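Local coordinates for spherulin-4 (PDB 5C5G), which is a fungal glycoside hydrolase, probably acting on the N-acetylgalactosamine-containing polysaccharide galactosaminogalactan during its biosynthesis, at residues R84-V89 with L130-D135; A165-V170 with A225-I230. All coordinates share one frame; numbering follows the deposited sequence.

How the contacts relate
Both contacts belong to one eight-stranded (beta/alpha) barrel but to different layers of it. Contact 1 lies in the outer ring, where the start of helix 86-103 meets the middle of helix 124-139; it is partly buried, made mostly of aliphatic branches with one glutamate at its exposed border, and has no hydrogen bond across it. Contact 2 is inside the barrel, joining strands 167-172 and 227-230, which have strand 198-203 between them, through one buried serine-glutamate hydrogen bond. The two share no helix or strand, and their centres are about 21 Å apart. Methyl groups thus meet in the seam between helices, while the barrel interior at contact 2 holds a carboxylate gripped by hydroxyls.

Contact 1: R84-V89 with L130-D135; sequences RNISEV and LRELTD
Leu-133 reaches out from helix 124-139 and puts its CD2 methyl against two residues of the first turn of helix 86-103. Leu-133 CD2 lies 3.6 Å from Val-89 CG1 and 3.7 Å from Ile-86 CG1, so a single branch touches both. The approaches differ: the Leu-133 and Val-89 side chains cross at about a right angle, with Leu-133 CD1 also near Val-89 CG1 at 3.9 Å, whereas Leu-133 and Ile-86 run past each other in opposite directions. Ile-86 holds CG1 anti to its own N (chi1 -162°), and its chain continues extended, which carries CD1 beyond the leucine to Glu-132. There the Ile-86 CD1 methyl lies obliquely against the glutamate, 3.7 Å from Glu-132 CD and 4.0 Å from Glu-132 CG, an apolar end resting on an acidic side chain at the exposed border.

The two helices follow strands 71-78 and 112-116 and are neighbours in the outer layer of the (beta/alpha) barrel. Val-89 also packs on Val-77 of strand 71-78, tying this seam to the sheet beneath, and Tyr-129 touches both Ile-86 and Val-89.

Asn-85 is the N-cap of helix 86-103. Asn-85 OD1 accepts from Ser-87 N at 3.0 Å, tilted 16° from the carbonyl plane, and from Ser-87 OG at 2.8 Å, with the hydroxyl well above that plane. Two donors therefore grip one oxygen, and together they help hold the amide at the helix start, just where Ile-86 turns toward Leu-133.

Contact 2: A165-V170 with A225-I230; sequences ADSTVV and ADEIFI
Ser-167 and Glu-227 bring strands 167-172 and 227-230 closest, with their CA atoms 7.9 Å apart, too far for backbone hydrogen bonding, so the link is made by side chains alone. Ser-167 OG donates to Glu-227 OE2 at 2.7 Å. The hydroxyl comes to the carboxylate from above its plane, 36° out of it, and Ser-167 CB follows at 3.5 Å from the same Glu-227 OE2. Most of the gap is spanned by the glutamate: Glu-227 sets CG opposite its carbonyl carbon (chi1 -41°) and then stretches out (chi2 -151°), which delivers the carboxylate to a serine hydroxyl that stays close to its own strand.

In the parallel eight-stranded barrel these are the sixth and eighth strands, and the seventh, 198-203, runs between them. The bond therefore skips a strand and passes through the barrel interior, where Glu-227 also lies against Cys-199 of that middle strand. Ser-167 has its backbone paired with His-151 of strand 148-152 on its other flank.

Glu-227 OE2 has its strongest polar partner in Tyr-148 OH of strand 148-152, and Ser-167 OG shares that oxygen. Thr-39 OG1 bonds to OE1, so both carboxylate oxygens are engaged by hydroxyls from elsewhere round the barrel. These three hydroxyls would probably spread a negative charge on this buried group over hydrogen bonds. Next to it Asp-226 does otherwise, pairing in salt bridges with Lys-9 and Arg-195. The Glu-227 side chain remains about 12 Å from those of Tyr-15 and Glu-172, both N-acetyl-D-galactosamine-binding residues, because the bond joins the first residues of both strands, whereas the sugar site lies toward the C-terminal strand ends, as in TIM barrels generally.

Contact 1: R84-V89 with L130-D135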
loop_
_atom_site.group_PDB
_atom_site.type_symbol
_atom_site.label_atom_id
_atom_site.label_comp_id
_atom_site.label_asym_id
_atom_site.label_seq_id
_atom_site.Cartn_x
_atom_site.Cartn_y
_atom_site.Cartn_z
ATOM N N ARG A 84 -17.312 -9.784 -3.941
ATOM C CA ARG A 84 -17.815 -9.561 -2.602
ATOM C C ARG A 84 -18.966 -8.575 -2.669
ATOM O O ARG A 84 -18.880 -7.548 -3.356
ATOM C CB ARG A 84 -16.698 -9.031 -1.703
ATOM C CG ARG A 84 -17.098 -8.936 -0.255
ATOM C CD ARG A 84 -15.888 -8.678 0.596
ATOM N NE ARG A 84 -16.258 -8.592 2.007
ATOM C CZ ARG A 84 -15.867 -7.653 2.860
ATOM N NH1 ARG A 84 -15.073 -6.672 2.486
ATOM N NH2 ARG A 84 -16.281 -7.691 4.119
ATOM N N ASN A 85 -20.043 -8.892 -1.960
ATOM C CA ASN A 85 -21.213 -8.031 -1.915
ATOM C C ASN A 85 -20.806 -6.609 -1.564
ATOM O O ASN A 85 -20.100 -6.385 -0.589
ATOM C CB ASN A 85 -22.200 -8.565 -0.877
ATOM C CG ASN A 85 -23.569 -7.935 -0.994
ATOM O OD1 ASN A 85 -23.707 -6.714 -1.074
ATOM N ND2 ASN A 85 -24.597 -8.775 -1.010
ATOM N N ILE A 86 -21.233 -5.654 -2.374
ATOM C CA ILE A 86 -20.783 -4.286 -2.220
ATOM C C ILE A 86 -21.246 -3.694 -0.883
ATOM O O ILE A 86 -20.562 -2.824 -0.323
ATOM C CB ILE A 86 -21.203 -3.422 -3.439
ATOM C CG1 ILE A 86 -20.356 -2.148 -3.484
ATOM C CG2 ILE A 86 -22.707 -3.143 -3.430
ATOM C CD1 ILE A 86 -20.394 -1.429 -4.828
ATOM N N SER A 87 -22.364 -4.168 -0.343
ATOM C CA SER A 87 -22.800 -3.677 0.955
ATOM C C SER A 87 -21.830 -4.093 2.066
ATOM O O SER A 87 -21.655 -3.363 3.040
ATOM C CB SER A 87 -24.220 -4.149 1.279
ATOM O OG SER A 87 -24.262 -5.554 1.447
ATOM N N GLU A 88 -21.187 -5.248 1.911
ATOM C CA GLU A 88 -20.220 -5.717 2.900
ATOM C C GLU A 88 -18.921 -4.938 2.767
ATOM O O GLU A 88 -18.294 -4.565 3.757
ATOM C CB GLU A 88 -19.977 -7.217 2.737
ATOM C CG GLU A 88 -21.215 -8.047 3.058
ATOM C CD GLU A 88 -21.085 -9.502 2.659
ATOM O OE1 GLU A 88 -19.944 -9.980 2.484
ATOM O OE2 GLU A 88 -22.134 -10.166 2.517
ATOM N N VAL A 89 -18.529 -4.659 1.534
ATOM C CA VAL A 89 -17.367 -3.818 1.298
ATOM C C VAL A 89 -17.614 -2.435 1.916
ATOM O O VAL A 89 -16.759 -1.883 2.606
ATOM C CB VAL A 89 -17.071 -3.696 -0.202
ATOM C CG1 VAL A 89 -15.931 -2.752 -0.450
ATOM C CG2 VAL A 89 -16.748 -5.063 -0.794
ATOM N N LEU A 130 -16.231 -0.639 -9.060
ATOM C CA LEU A 130 -15.047 0.050 -8.561
ATOM C C LEU A 130 -15.269 1.548 -8.478
ATOM O O LEU A 130 -14.820 2.196 -7.526
ATOM C CB LEU A 130 -13.829 -0.255 -9.424
ATOM C CG LEU A 130 -13.365 -1.720 -9.392
ATOM C CD1 LEU A 130 -12.243 -1.948 -10.381
ATOM C CD2 LEU A 130 -12.914 -2.126 -7.989
ATOM N N ARG A 131 -15.973 2.121 -9.448
ATOM C CA ARG A 131 -16.251 3.555 -9.405
ATOM C C ARG A 131 -17.145 3.911 -8.223
ATOM O O ARG A 131 -16.951 4.947 -7.566
ATOM C CB ARG A 131 -16.888 4.020 -10.717
ATOM C CG ARG A 131 -15.882 4.159 -11.866
ATOM C CD ARG A 131 -16.568 4.296 -13.245
ATOM N NE ARG A 131 -17.419 5.485 -13.431
ATOM C CZ ARG A 131 -16.968 6.698 -13.736
ATOM N NH1 ARG A 131 -15.664 6.918 -13.831
ATOM N NH2 ARG A 131 -17.820 7.703 -13.930
ATOM N N GLU A 132 -18.126 3.061 -7.944
ATOM C CA GLU A 132 -18.976 3.274 -6.783
ATOM C C GLU A 132 -18.150 3.245 -5.501
ATOM O O GLU A 132 -18.339 4.073 -4.611
ATOM C CB GLU A 132 -20.103 2.237 -6.709
ATOM C CG GLU A 132 -20.996 2.448 -5.496
ATOM C CD GLU A 132 -22.297 1.684 -5.530
ATOM O OE1 GLU A 132 -22.641 1.103 -6.579
ATOM O OE2 GLU A 132 -22.985 1.680 -4.487
ATOM N N LEU A 133 -17.235 2.299 -5.391
ATOM C CA LEU A 133 -16.388 2.233 -4.210
ATOM C C LEU A 133 -15.554 3.482 -4.038
ATOM O O LEU A 133 -15.394 3.956 -2.916
ATOM C CB LEU A 133 -15.495 0.999 -4.232
ATOM C CG LEU A 133 -16.236 -0.327 -4.071
ATOM C CD1 LEU A 133 -15.218 -1.462 -4.062
ATOM C CD2 LEU A 133 -17.120 -0.378 -2.816
ATOM N N THR A 134 -15.011 4.010 -5.121
ATOM C CA THR A 134 -14.272 5.256 -5.036
ATOM C C THR A 134 -15.175 6.394 -4.575
ATOM O O THR A 134 -14.772 7.209 -3.736
ATOM C CB THR A 134 -13.554 5.552 -6.357
ATOM O OG1 THR A 134 -12.476 4.625 -6.448
ATOM C CG2 THR A 134 -12.989 6.962 -6.395
ATOM N N ASP A 135 -16.392 6.464 -5.105
ATOM C CA ASP A 135 -17.337 7.480 -4.648
ATOM C C ASP A 135 -17.607 7.368 -3.152
ATOM O O ASP A 135 -17.701 8.366 -2.449
ATOM C CB ASP A 135 -18.658 7.377 -5.427
ATOM C CG ASP A 135 -18.560 7.921 -6.843
ATOM O OD1 ASP A 135 -17.559 8.591 -7.175
ATOM O OD2 ASP A 135 -19.511 7.687 -7.616
#

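Contact 2: A165-V170 with A225-I230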
loop_
_atom_site.group_PDB
_atom_site.type_symbol
_atom_site.label_atom_id
_atom_site.label_comp_id
_atom_site.label_asym_id
_atom_site.label_seq_id
_atom_site.Cartn_x
_atom_site.Cartn_y
_atom_site.Cartn_z
ATOM N N ALA A 165 -8.524 4.648 -9.285
ATOM C CA ALA A 165 -7.747 4.600 -8.047
ATOM C C ALA A 165 -6.636 5.639 -8.117
ATOM O O ALA A 165 -6.216 6.051 -9.212
ATOM C CB ALA A 165 -7.160 3.212 -7.825
ATOM N N ASP A 166 -6.143 6.062 -6.965
ATOM C CA ASP A 166 -4.959 6.900 -6.911
ATOM C C ASP A 166 -3.699 6.125 -7.244
ATOM O O ASP A 166 -2.795 6.644 -7.913
ATOM C CB ASP A 166 -4.847 7.543 -5.538
ATOM C CG ASP A 166 -5.976 8.491 -5.274
ATOM O OD1 ASP A 166 -6.048 9.519 -5.984
ATOM O OD2 ASP A 166 -6.820 8.255 -4.385
ATOM N N SER A 167 -3.645 4.866 -6.818
ATOM C CA SER A 167 -2.550 3.957 -7.169
ATOM C C SER A 167 -3.067 2.553 -7.283
ATOM O O SER A 167 -4.005 2.184 -6.569
ATOM C CB SER A 167 -1.438 3.997 -6.122
ATOM O OG SER A 167 -0.868 5.293 -6.034
ATOM N N THR A 168 -2.441 1.776 -8.159
ATOM C CA THR A 168 -2.776 0.383 -8.349
ATOM C C THR A 168 -1.509 -0.438 -8.263
ATOM O O THR A 168 -0.525 -0.143 -8.939
ATOM C CB THR A 168 -3.430 0.155 -9.732
ATOM O OG1 THR A 168 -4.671 0.862 -9.800
ATOM C CG2 THR A 168 -3.723 -1.294 -9.978
ATOM N N VAL A 169 -1.546 -1.480 -7.440
ATOM C CA VAL A 169 -0.451 -2.438 -7.330
ATOM C C VAL A 169 -0.502 -3.378 -8.517
ATOM O O VAL A 169 -1.285 -4.313 -8.558
ATOM C CB VAL A 169 -0.530 -3.227 -6.012
ATOM C CG1 VAL A 169 0.703 -4.095 -5.868
ATOM C CG2 VAL A 169 -0.672 -2.293 -4.801
ATOM N N VAL A 170 0.348 -3.110 -9.502
ATOM C CA VAL A 170 0.344 -3.865 -10.751
ATOM C C VAL A 170 1.381 -4.966 -10.787
ATOM O O VAL A 170 1.393 -5.742 -11.743
ATOM C CB VAL A 170 0.519 -2.959 -11.989
ATOM C CG1 VAL A 170 -0.651 -1.983 -12.117
ATOM C CG2 VAL A 170 1.859 -2.222 -11.984
ATOM N N ALA A 225 7.310 3.184 -11.125
ATOM C CA ALA A 225 6.271 3.069 -10.104
ATOM C C ALA A 225 6.467 4.115 -9.021
ATOM O O ALA A 225 7.554 4.227 -8.444
ATOM C CB ALA A 225 6.284 1.690 -9.482
ATOM N N ASP A 226 5.418 4.872 -8.731
ATOM C CA ASP A 226 5.495 5.954 -7.753
ATOM C C ASP A 226 5.327 5.471 -6.321
ATOM O O ASP A 226 5.511 6.266 -5.406
ATOM C CB ASP A 226 4.437 7.004 -8.065
ATOM C CG ASP A 226 4.602 8.278 -7.264
ATOM O OD1 ASP A 226 5.693 8.890 -7.338
ATOM O OD2 ASP A 226 3.623 8.688 -6.590
ATOM N N GLU A 227 4.989 4.198 -6.108
ATOM C CA GLU A 227 4.960 3.618 -4.762
ATOM C C GLU A 227 5.608 2.256 -4.832
ATOM O O GLU A 227 5.337 1.510 -5.769
ATOM C CB GLU A 227 3.540 3.516 -4.189
ATOM C CG GLU A 227 2.694 4.747 -4.481
ATOM C CD GLU A 227 1.624 5.059 -3.463
ATOM O OE1 GLU A 227 1.777 4.664 -2.281
ATOM O OE2 GLU A 227 0.645 5.720 -3.845
ATOM N N ILE A 228 6.483 1.943 -3.876
ATOM C CA ILE A 228 7.318 0.751 -3.954
ATOM C C ILE A 228 7.497 0.111 -2.578
ATOM O O ILE A 228 7.769 0.811 -1.601
ATOM C CB ILE A 228 8.717 1.106 -4.481
ATOM C CG1 ILE A 228 8.623 1.795 -5.843
ATOM C CG2 ILE A 228 9.595 -0.134 -4.540
ATOM C CD1 ILE A 228 9.936 2.347 -6.338
ATOM N N PHE A 229 7.369 -1.212 -2.532
ATOM C CA PHE A 229 7.802 -2.009 -1.388
ATOM C C PHE A 229 8.746 -3.075 -1.911
ATOM O O PHE A 229 8.412 -3.787 -2.861
ATOM C CB PHE A 229 6.617 -2.699 -0.732
ATOM C CG PHE A 229 6.973 -3.506 0.492
ATOM C CD1 PHE A 229 7.519 -2.895 1.609
ATOM C CD2 PHE A 229 6.718 -4.872 0.541
ATOM C CE1 PHE A 229 7.836 -3.655 2.748
ATOM C CE2 PHE A 229 7.024 -5.619 1.677
ATOM C CZ PHE A 229 7.572 -5.012 2.769
ATOM N N ILE A 230 9.934 -3.171 -1.311
ATOM C CA ILE A 230 10.910 -4.201 -1.638
ATOM C C ILE A 230 11.344 -4.845 -0.335
ATOM O O ILE A 230 11.657 -4.134 0.618
ATOM C CB ILE A 230 12.129 -3.611 -2.363
ATOM C CG1 ILE A 230 11.707 -3.163 -3.759
ATOM C CG2 ILE A 230 13.252 -4.646 -2.465
ATOM C CD1 ILE A 230 12.759 -2.324 -4.498
#